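Local coordinates for protein sulfur oxygenase/reductase (Halothiobacillus neapolitanus, PDB 6QPA) that probably acts as an iron-dependent sulfur oxygenase reductase, using dioxygen to turn elemental sulfur into both more oxidised and more reduced sulfur compounds, at residues P40-F45 with Q78-K83; G44-L49 with G306-H311; P6-N11 with M197-F202. All blocks are in the same frame, centred on the assembly; numbering follows the deposited sequence.

Contact 1: P40-F45 with Q78-K83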
loop_
_atom_site.group_PDB
_atom_site.type_symbol
_atom_site.label_atom_id
_atom_site.label_comp_id
_atom_site.label_asym_id
_atom_site.label_seq_id
_atom_site.Cartn_x
_atom_site.Cartn_y
_atom_site.Cartn_z
ATOM N N PRO A 40 -43.749 -49.403 -17.670
ATOM C CA PRO A 40 -44.241 -49.299 -19.057
ATOM C C PRO A 40 -45.303 -48.230 -19.264
ATOM O O PRO A 40 -45.551 -47.850 -20.418
ATOM C CB PRO A 40 -44.836 -50.690 -19.329
ATOM C CG PRO A 40 -45.206 -51.214 -17.957
ATOM C CD PRO A 40 -44.139 -50.672 -17.023
ATOM N N GLY A 41 -45.952 -47.751 -18.204
ATOM C CA GLY A 41 -46.891 -46.655 -18.335
ATOM C C GLY A 41 -46.280 -45.264 -18.317
ATOM O O GLY A 41 -46.994 -44.274 -18.529
ATOM N N PHE A 42 -44.963 -45.165 -18.133
ATOM C CA PHE A 42 -44.285 -43.877 -18.050
ATOM C C PHE A 42 -44.021 -43.317 -19.439
ATOM O O PHE A 42 -43.419 -43.986 -20.282
ATOM C CB PHE A 42 -42.968 -44.015 -17.300
ATOM C CG PHE A 42 -42.143 -42.750 -17.286
ATOM C CD1 PHE A 42 -42.551 -41.643 -16.557
ATOM C CD2 PHE A 42 -40.956 -42.671 -18.010
ATOM C CE1 PHE A 42 -41.795 -40.481 -16.535
ATOM C CE2 PHE A 42 -40.191 -41.504 -18.002
ATOM C CZ PHE A 42 -40.611 -40.404 -17.259
ATOM N N LEU A 43 -44.466 -42.081 -19.674
ATOM C CA LEU A 43 -44.432 -41.489 -21.004
ATOM C C LEU A 43 -43.453 -40.329 -21.164
ATOM O O LEU A 43 -43.076 -40.018 -22.301
ATOM C CB LEU A 43 -45.834 -41.007 -21.390
ATOM C CG LEU A 43 -46.942 -42.047 -21.303
ATOM C CD1 LEU A 43 -48.310 -41.409 -21.623
ATOM C CD2 LEU A 43 -46.638 -43.203 -22.241
ATOM N N GLY A 44 -43.012 -39.708 -20.081
ATOM C CA GLY A 44 -42.079 -38.606 -20.193
ATOM C C GLY A 44 -42.128 -37.722 -18.966
ATOM O O GLY A 44 -42.859 -37.985 -18.008
ATOM N N PHE A 45 -41.292 -36.681 -18.997
ATOM C CA PHE A 45 -41.181 -35.810 -17.839
ATOM C C PHE A 45 -40.699 -34.422 -18.249
ATOM O O PHE A 45 -40.172 -34.217 -19.349
ATOM C CB PHE A 45 -40.265 -36.422 -16.761
ATOM C CG PHE A 45 -38.808 -36.426 -17.111
ATOM C CD1 PHE A 45 -38.004 -35.316 -16.845
ATOM C CD2 PHE A 45 -38.226 -37.549 -17.687
ATOM C CE1 PHE A 45 -36.638 -35.312 -17.172
ATOM C CE2 PHE A 45 -36.843 -37.565 -18.010
ATOM C CZ PHE A 45 -36.058 -36.442 -17.756
ATOM N N GLN A 78 -41.712 -31.004 -11.128
ATOM C CA GLN A 78 -41.349 -32.122 -11.989
ATOM C C GLN A 78 -42.637 -32.717 -12.546
ATOM O O GLN A 78 -43.442 -33.266 -11.793
ATOM C CB GLN A 78 -40.516 -33.164 -11.233
ATOM C CG GLN A 78 -39.094 -32.697 -10.878
ATOM C CD GLN A 78 -38.310 -33.678 -9.989
ATOM O OE1 GLN A 78 -38.847 -34.245 -9.038
ATOM N NE2 GLN A 78 -37.033 -33.878 -10.310
ATOM N N TYR A 79 -42.866 -32.560 -13.848
ATOM C CA TYR A 79 -43.950 -33.288 -14.491
ATOM C C TYR A 79 -43.499 -34.710 -14.733
ATOM O O TYR A 79 -42.441 -34.922 -15.320
ATOM C CB TYR A 79 -44.340 -32.709 -15.852
ATOM C CG TYR A 79 -44.918 -31.323 -15.909
ATOM C CD1 TYR A 79 -44.810 -30.441 -14.848
ATOM C CD2 TYR A 79 -45.551 -30.891 -17.068
ATOM C CE1 TYR A 79 -45.329 -29.164 -14.932
ATOM C CE2 TYR A 79 -46.080 -29.623 -17.169
ATOM C CZ TYR A 79 -45.968 -28.756 -16.104
ATOM O OH TYR A 79 -46.496 -27.482 -16.227
ATOM N N THR A 80 -44.304 -35.680 -14.336
ATOM C CA THR A 80 -44.176 -37.024 -14.880
ATOM C C THR A 80 -45.493 -37.373 -15.545
ATOM O O THR A 80 -46.561 -37.054 -15.023
ATOM C CB THR A 80 -43.797 -38.084 -13.826
ATOM O OG1 THR A 80 -44.733 -38.050 -12.754
ATOM C CG2 THR A 80 -42.364 -37.821 -13.287
ATOM N N VAL A 81 -45.399 -37.951 -16.732
ATOM C CA VAL A 81 -46.538 -38.151 -17.620
ATOM C C VAL A 81 -46.796 -39.650 -17.755
ATOM O O VAL A 81 -45.859 -40.435 -17.971
ATOM C CB VAL A 81 -46.268 -37.470 -18.974
ATOM C CG1 VAL A 81 -47.505 -37.519 -19.869
ATOM C CG2 VAL A 81 -45.809 -36.001 -18.704
ATOM N N TRP A 82 -48.064 -40.045 -17.626
ATOM C CA TRP A 82 -48.446 -41.432 -17.391
ATOM C C TRP A 82 -49.641 -41.816 -18.247
ATOM O O TRP A 82 -50.516 -40.990 -18.526
ATOM C CB TRP A 82 -48.819 -41.665 -15.911
ATOM C CG TRP A 82 -47.692 -41.346 -15.021
ATOM C CD1 TRP A 82 -47.422 -40.138 -14.424
ATOM C CD2 TRP A 82 -46.624 -42.218 -14.676
ATOM N NE1 TRP A 82 -46.262 -40.230 -13.696
ATOM C CE2 TRP A 82 -45.744 -41.492 -13.844
ATOM C CE3 TRP A 82 -46.327 -43.555 -14.975
ATOM C CZ2 TRP A 82 -44.581 -42.063 -13.307
ATOM C CZ3 TRP A 82 -45.173 -44.124 -14.433
ATOM C CH2 TRP A 82 -44.324 -43.379 -13.605
ATOM N N LYS A 83 -49.697 -43.101 -18.606
ATOM C CA LYS A 83 -50.887 -43.622 -19.268
ATOM C C LYS A 83 -52.112 -43.471 -18.380
ATOM O O LYS A 83 -53.213 -43.223 -18.880
ATOM C CB LYS A 83 -50.697 -45.091 -19.647
ATOM C CG LYS A 83 -49.658 -45.333 -20.723
ATOM C CD LYS A 83 -49.549 -46.821 -21.070
ATOM C CE LYS A 83 -48.477 -47.076 -22.133
ATOM N NZ LYS A 83 -48.286 -48.549 -22.367
HETATM O O HOH W 1 -45.430 -49.249 -22.794
#
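With CG of Phe42 anti to the backbone N (chi1 174°) and CG of Trp82 anti to the carbonyl carbon (chi1 -59°), both rings land on one face of the antiparallel pair formed by strands 42-53 and 74-82, part of the dimeric alpha-beta barrel. They make an edge-to-face pair at a non-hydrogen-bonded position, the edge of Phe42 turned to the face of the indole, with planes 62° apart. The closest approach is lower on the side chain, Phe42 CB to Trp82 CZ3 at 3.6 Å. Trp82 NE1 donates to Thr80 OG1 (2.8 Å), nearly in the ring plane, which fixes the rotation of the indole. That ring also meets iron ligand His88, so it belongs to the second shell of the metal site. Gly44 N sits over the centre of one face of the Phe42 ring.

The main chains show a beta bulge: Leu43 and Gly44 together oppose Val81, between the pairs Phe42-Trp82 and Phe45-Thr80. Leu43 N donates to Val81 O at 2.7 Å, and Val81 N returns a bond to Gly44 O at 2.8 Å. Any CB on Gly44 would be jammed against the carbonyl O of Leu43. Val274 of a second subunit packs on Phe42 and Phe45.

Beyond the strand ends Lys83 N reaches Gly41 O (2.9 Å), while the extended lysine chain runs alongside Gly41. Its ammonium makes a weak direct bond to Pro40 O, supplemented by a water that donates to Pro40 O at 2.8 Å and accepts from Lys83 NZ at 3.0 Å.

Contact 2: G44-L49 with G306-H311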
loop_
_atom_site.group_PDB
_atom_site.type_symbol
_atom_site.label_atom_id
_atom_site.label_comp_id
_atom_site.label_asym_id
_atom_site.label_seq_id
_atom_site.Cartn_x
_atom_site.Cartn_y
_atom_site.Cartn_z
ATOM N N GLY A 44 -43.012 -39.708 -20.081
ATOM C CA GLY A 44 -42.079 -38.606 -20.193
ATOM C C GLY A 44 -42.128 -37.722 -18.966
ATOM O O GLY A 44 -42.859 -37.985 -18.008
ATOM N N PHE A 45 -41.292 -36.681 -18.997
ATOM C CA PHE A 45 -41.181 -35.810 -17.839
ATOM C C PHE A 45 -40.699 -34.422 -18.249
ATOM O O PHE A 45 -40.172 -34.217 -19.349
ATOM C CB PHE A 45 -40.265 -36.422 -16.761
ATOM C CG PHE A 45 -38.808 -36.426 -17.111
ATOM C CD1 PHE A 45 -38.004 -35.316 -16.845
ATOM C CD2 PHE A 45 -38.226 -37.549 -17.687
ATOM C CE1 PHE A 45 -36.638 -35.312 -17.172
ATOM C CE2 PHE A 45 -36.843 -37.565 -18.010
ATOM C CZ PHE A 45 -36.058 -36.442 -17.756
ATOM N N GLU A 46 -40.912 -33.465 -17.341
ATOM C CA GLU A 46 -40.443 -32.088 -17.471
ATOM C C GLU A 46 -39.893 -31.681 -16.119
ATOM O O GLU A 46 -40.613 -31.758 -15.125
ATOM C CB GLU A 46 -41.572 -31.124 -17.865
ATOM C CG GLU A 46 -42.350 -31.512 -19.087
ATOM C CD GLU A 46 -41.662 -31.078 -20.361
ATOM O OE1 GLU A 46 -40.658 -30.361 -20.258
ATOM O OE2 GLU A 46 -42.120 -31.457 -21.457
ATOM N N GLN A 47 -38.624 -31.298 -16.062
ATOM C CA GLN A 47 -38.043 -30.754 -14.842
ATOM C C GLN A 47 -37.999 -29.234 -14.979
ATOM O O GLN A 47 -37.257 -28.689 -15.810
ATOM C CB GLN A 47 -36.659 -31.342 -14.562
ATOM C CG GLN A 47 -36.135 -30.990 -13.157
ATOM C CD GLN A 47 -34.711 -31.462 -12.902
ATOM O OE1 GLN A 47 -33.811 -31.222 -13.709
ATOM N NE2 GLN A 47 -34.499 -32.126 -11.768
ATOM N N LEU A 48 -38.821 -28.547 -14.191
ATOM C CA LEU A 48 -38.980 -27.104 -14.303
ATOM C C LEU A 48 -38.427 -26.439 -13.051
ATOM O O LEU A 48 -38.826 -26.780 -11.935
ATOM C CB LEU A 48 -40.450 -26.748 -14.487
ATOM C CG LEU A 48 -41.210 -27.391 -15.644
ATOM C CD1 LEU A 48 -42.679 -26.958 -15.610
ATOM C CD2 LEU A 48 -40.588 -26.976 -16.971
ATOM N N LEU A 49 -37.511 -25.494 -13.236
ATOM C CA LEU A 49 -36.950 -24.715 -12.142
ATOM C C LEU A 49 -37.468 -23.284 -12.236
ATOM O O LEU A 49 -37.376 -22.659 -13.296
ATOM C CB LEU A 49 -35.413 -24.741 -12.175
ATOM C CG LEU A 49 -34.760 -24.045 -10.977
ATOM C CD1 LEU A 49 -35.147 -24.775 -9.688
ATOM C CD2 LEU A 49 -33.235 -23.988 -11.128
ATOM N N GLY A 306 -39.407 -35.524 -23.848
ATOM C CA GLY A 306 -40.636 -34.962 -24.363
ATOM C C GLY A 306 -41.451 -35.855 -25.278
ATOM O O GLY A 306 -42.360 -35.355 -25.943
ATOM N N LEU A 307 -41.191 -37.169 -25.312
ATOM C CA LEU A 307 -41.945 -38.005 -26.244
ATOM C C LEU A 307 -43.430 -38.092 -25.904
ATOM O O LEU A 307 -44.241 -38.390 -26.785
ATOM C CB LEU A 307 -41.327 -39.393 -26.359
ATOM C CG LEU A 307 -40.202 -39.282 -27.403
ATOM C CD1 LEU A 307 -38.796 -39.190 -26.773
ATOM C CD2 LEU A 307 -40.307 -40.340 -28.506
ATOM N N TRP A 308 -43.809 -37.826 -24.659
ATOM C CA TRP A 308 -45.225 -37.782 -24.324
ATOM C C TRP A 308 -45.982 -36.745 -25.153
ATOM O O TRP A 308 -47.181 -36.901 -25.399
ATOM C CB TRP A 308 -45.365 -37.481 -22.843
ATOM C CG TRP A 308 -44.858 -36.126 -22.461
ATOM C CD1 TRP A 308 -43.576 -35.780 -22.158
ATOM C CD2 TRP A 308 -45.640 -34.931 -22.340
ATOM N NE1 TRP A 308 -43.514 -34.438 -21.845
ATOM C CE2 TRP A 308 -44.772 -33.903 -21.939
ATOM C CE3 TRP A 308 -46.997 -34.643 -22.506
ATOM C CZ2 TRP A 308 -45.212 -32.601 -21.726
ATOM C CZ3 TRP A 308 -47.433 -33.356 -22.292
ATOM C CH2 TRP A 308 -46.548 -32.351 -21.897
ATOM N N ARG A 309 -45.313 -35.668 -25.573
ATOM C CA ARG A 309 -46.000 -34.657 -26.367
ATOM C C ARG A 309 -46.465 -35.206 -27.700
ATOM O O ARG A 309 -47.480 -34.748 -28.231
ATOM C CB ARG A 309 -45.096 -33.469 -26.633
ATOM C CG ARG A 309 -44.553 -32.804 -25.420
ATOM C CD ARG A 309 -43.491 -31.778 -25.850
ATOM N NE ARG A 309 -43.337 -30.878 -24.743
ATOM C CZ ARG A 309 -43.522 -29.570 -24.772
ATOM N NH1 ARG A 309 -43.814 -28.910 -25.901
ATOM N NH2 ARG A 309 -43.385 -28.925 -23.627
ATOM N N LYS A 310 -45.742 -36.192 -28.243
ATOM C CA LYS A 310 -46.021 -36.693 -29.581
ATOM C C LYS A 310 -47.400 -37.327 -29.681
ATOM O O LYS A 310 -47.968 -37.367 -30.777
ATOM C CB LYS A 310 -44.947 -37.702 -30.014
ATOM C CG LYS A 310 -43.573 -37.095 -30.310
ATOM C CD LYS A 310 -42.740 -37.927 -31.317
ATOM C CE LYS A 310 -41.338 -37.301 -31.560
ATOM N NZ LYS A 310 -40.608 -37.794 -32.787
ATOM N N HIS A 311 -47.963 -37.804 -28.576
ATOM C CA HIS A 311 -49.314 -38.359 -28.576
ATOM C C HIS A 311 -50.176 -37.572 -27.587
ATOM O O HIS A 311 -50.470 -38.027 -26.480
ATOM C CB HIS A 311 -49.311 -39.868 -28.275
ATOM C CG HIS A 311 -48.256 -40.304 -27.306
ATOM N ND1 HIS A 311 -48.421 -40.221 -25.938
ATOM C CD2 HIS A 311 -47.035 -40.856 -27.507
ATOM C CE1 HIS A 311 -47.340 -40.689 -25.339
ATOM N NE2 HIS A 311 -46.484 -41.081 -26.267
#
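Glu46 and Trp308 carry the polar part of this contact, with Arg309 as a third member. The glutamate chain bends at chi2 (-83°), bringing OE2 to the edge of the indole, near its plane; the carboxylate itself stands almost upright to that ring, 83° between planes. Trp308 NE1 to Glu46 OE2 is a weak hydrogen bond, 3.3 Å long and bent to 133° at the hydrogen, because OE2 lies beside the NE1-CZ2 side of the ring and is as near to CZ2. The same oxygen forms a long salt bridge to Arg309 NE (3.6 Å), lying at the edge of the guanidinium. Arg309 has a stronger mate in Glu258 and also donates to Pro127 O. Because Glu46 OE1 lies close to Glu304, the positive charge of Arg309 would probably offset part of the repulsion between the two carboxylates.

Apolar contact comes from both sides of the indole system. Trp308 CD1 rests 3.8 Å from Gly44 CA, and a CB on that glycine would clash with it. Over the ring centre lies Arg309 CG, 3.6 Å above the plane. A serine in place of Trp308 would probably open a gap between Gly44 and the Arg309 chain and cost Glu46 OE2 one of its donors.

Backbone bonds shape the second segment: Arg309 N to Gly306 O and Lys310 N to Leu307 O, each 3.0 Å, make successive turns after strand 290-305. Lys310 then bonds to Asn189 of a second subunit. As strand 290-305 pairs with strand 42-53, the chain turns back directly over its neighbour, a C-terminal segment folded against the curled sheet of a dimeric alpha-beta barrel.

Contact 3: P6-N11 with M197-F202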
loop_
_atom_site.group_PDB
_atom_site.type_symbol
_atom_site.label_atom_id
_atom_site.label_comp_id
_atom_site.label_asym_id
_atom_site.label_seq_id
_atom_site.Cartn_x
_atom_site.Cartn_y
_atom_site.Cartn_z
ATOM N N PRO A 6 -53.067 -38.459 -21.743
ATOM C CA PRO A 6 -52.314 -38.924 -20.571
ATOM C C PRO A 6 -52.637 -38.101 -19.337
ATOM O O PRO A 6 -53.220 -37.016 -19.392
ATOM C CB PRO A 6 -50.854 -38.767 -21.003
ATOM C CG PRO A 6 -50.879 -37.655 -21.999
ATOM C CD PRO A 6 -52.196 -37.805 -22.737
ATOM N N ILE A 7 -52.201 -38.641 -18.209
ATOM C CA ILE A 7 -52.301 -38.028 -16.895
ATOM C C ILE A 7 -50.943 -37.417 -16.564
ATOM O O ILE A 7 -49.900 -38.018 -16.842
ATOM C CB ILE A 7 -52.700 -39.106 -15.857
ATOM C CG1 ILE A 7 -54.084 -39.697 -16.163
ATOM C CG2 ILE A 7 -52.603 -38.600 -14.441
ATOM C CD1 ILE A 7 -55.139 -38.688 -16.381
ATOM N N ILE A 8 -50.935 -36.248 -15.938
ATOM C CA ILE A 8 -49.680 -35.611 -15.563
ATOM C C ILE A 8 -49.685 -35.469 -14.057
ATOM O O ILE A 8 -50.600 -34.858 -13.491
ATOM C CB ILE A 8 -49.478 -34.248 -16.243
ATOM C CG1 ILE A 8 -49.554 -34.396 -17.759
ATOM C CG2 ILE A 8 -48.061 -33.675 -15.903
ATOM C CD1 ILE A 8 -49.287 -33.090 -18.492
ATOM N N ALA A 9 -48.692 -36.068 -13.408
ATOM C CA ALA A 9 -48.435 -35.823 -11.999
ATOM C C ALA A 9 -47.390 -34.725 -11.894
ATOM O O ALA A 9 -46.349 -34.780 -12.565
ATOM C CB ALA A 9 -47.976 -37.100 -11.278
ATOM N N ILE A 10 -47.684 -33.698 -11.105
ATOM C CA ILE A 10 -46.764 -32.581 -10.935
ATOM C C ILE A 10 -46.272 -32.605 -9.506
ATOM O O ILE A 10 -47.010 -32.254 -8.583
ATOM C CB ILE A 10 -47.399 -31.228 -11.276
ATOM C CG1 ILE A 10 -47.906 -31.267 -12.716
ATOM C CG2 ILE A 10 -46.353 -30.128 -11.074
ATOM C CD1 ILE A 10 -48.602 -29.967 -13.191
ATOM N N ASN A 11 -45.021 -33.019 -9.326
ATOM C CA ASN A 11 -44.377 -32.971 -8.025
ATOM C C ASN A 11 -43.917 -31.536 -7.785
ATOM O O ASN A 11 -43.021 -31.041 -8.477
ATOM C CB ASN A 11 -43.210 -33.955 -7.986
ATOM C CG ASN A 11 -42.716 -34.195 -6.598
ATOM O OD1 ASN A 11 -42.062 -33.342 -6.014
ATOM N ND2 ASN A 11 -43.036 -35.365 -6.047
ATOM N N MET A 197 -51.208 -25.601 -22.715
ATOM C CA MET A 197 -51.908 -26.762 -22.186
ATOM C C MET A 197 -52.741 -26.300 -20.998
ATOM O O MET A 197 -52.275 -25.487 -20.195
ATOM C CB MET A 197 -50.881 -27.849 -21.799
ATOM C CG MET A 197 -51.361 -29.062 -21.089
ATOM S SD MET A 197 -50.046 -30.330 -21.057
ATOM C CE MET A 197 -48.767 -29.507 -20.096
ATOM N N ILE A 198 -53.984 -26.771 -20.920
ATOM C CA ILE A 198 -54.865 -26.498 -19.789
ATOM C C ILE A 198 -54.929 -27.754 -18.932
ATOM O O ILE A 198 -55.349 -28.814 -19.407
ATOM C CB ILE A 198 -56.271 -26.095 -20.252
ATOM C CG1 ILE A 198 -56.221 -24.791 -21.051
ATOM C CG2 ILE A 198 -57.209 -25.992 -19.031
ATOM C CD1 ILE A 198 -57.495 -24.493 -21.800
ATOM N N MET A 199 -54.542 -27.643 -17.668
ATOM C CA MET A 199 -54.462 -28.800 -16.781
ATOM C C MET A 199 -55.384 -28.586 -15.597
ATOM O O MET A 199 -55.296 -27.550 -14.925
ATOM C CB MET A 199 -53.033 -29.009 -16.296
ATOM C CG MET A 199 -52.036 -29.260 -17.400
ATOM S SD MET A 199 -50.352 -29.579 -16.778
ATOM C CE MET A 199 -49.939 -27.973 -16.134
ATOM N N LYS A 200 -56.197 -29.601 -15.295
ATOM C CA LYS A 200 -57.209 -29.547 -14.238
ATOM C C LYS A 200 -56.827 -30.541 -13.150
ATOM O O LYS A 200 -56.685 -31.733 -13.430
ATOM C CB LYS A 200 -58.587 -29.907 -14.801
ATOM C CG LYS A 200 -59.741 -29.830 -13.791
ATOM C CD LYS A 200 -60.990 -30.431 -14.392
ATOM C CE LYS A 200 -62.184 -30.343 -13.448
ATOM N NZ LYS A 200 -63.283 -31.147 -14.067
ATOM N N GLN A 201 -56.677 -30.065 -11.919
ATOM C CA GLN A 201 -56.348 -30.963 -10.816
ATOM C C GLN A 201 -57.570 -31.796 -10.439
ATOM O O GLN A 201 -58.641 -31.243 -10.189
ATOM C CB GLN A 201 -55.862 -30.172 -9.600
ATOM C CG GLN A 201 -55.590 -31.112 -8.413
ATOM C CD GLN A 201 -55.292 -30.421 -7.090
ATOM O OE1 GLN A 201 -55.672 -30.933 -6.037
ATOM N NE2 GLN A 201 -54.612 -29.262 -7.133
ATOM N N PHE A 202 -57.418 -33.130 -10.396
ATOM C CA PHE A 202 -58.519 -34.000 -9.992
ATOM C C PHE A 202 -58.145 -34.944 -8.854
ATOM O O PHE A 202 -58.970 -35.770 -8.474
ATOM C CB PHE A 202 -59.069 -34.810 -11.191
ATOM C CG PHE A 202 -58.097 -35.838 -11.748
ATOM C CD1 PHE A 202 -57.143 -35.485 -12.700
ATOM C CD2 PHE A 202 -58.145 -37.155 -11.321
ATOM C CE1 PHE A 202 -56.248 -36.427 -13.211
ATOM C CE2 PHE A 202 -57.255 -38.112 -11.825
ATOM C CZ PHE A 202 -56.296 -37.743 -12.768
#
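The apolar interior of the dimeric alpha-beta barrel brings Ile8 and Ile10 of strand 7-15 against Met197 and Met199 of strand 193-204, with Ile7 and Phe202 as a flanking, partly exposed pair. Both strands pair with strand 110-125 but not with each other; their local axes stay 9.1 Å apart and cross at -74°, and no hydrogen bond links them. The contact is therefore made by side chains, mostly at their ends. Ile8 and Met197 meet tip to tip, Ile8 CD1 lying 3.8 Å from Met197 SD. Met197 gets there through CG anti to its backbone N (chi1 173°), then folds its methyl back at chi3. Met199 SD fits beside the same Ile8 CD1 at 4.0 Å, so one methyl is shared by two sulfurs. The Met199 methyl, CE, packs obliquely on Ile10 CD1 at 3.8 Å. In the flanking pair, Ile7 CD1 touches Phe202 CZ at 3.9 Å, the two side chains crossing near a right angle.

Tyr79 lies against Ile8 and Met199, while Leu254 covers Ile10 and Met199 from strand 251-259. The methyls of Ile8 and Ile10, set against two methionine thioethers across steeply inclined strands, make up hydrophobic filling of a closed, curled beta-sheet barrel.

How the contacts relate
All three contacts involve one curled antiparallel sheet, contact 2 through a segment packed against it. Contacts 1 and 2 share Gly44 and Phe45, and their centres are 8 Å apart; Tyr79 N probably bonds to Glu46 O (2.7 Å), carrying the strand pairing of contact 1 into contact 2. On its other edge strand 74-82 pairs with the first segment of contact 3, Trp82 N to Ile7 O at 2.8 Å. Contacts 2 and 3 meet through side chains, Trp308 CH2 packing 4.0 Å from Met197 CE. Contact 1 lies nearest the iron bound by His88, His92 and Glu116: the Thr80 side chain is about 4 Å from the metal, that of Ile10 about 9 Å and that of Phe45 about 10 Å.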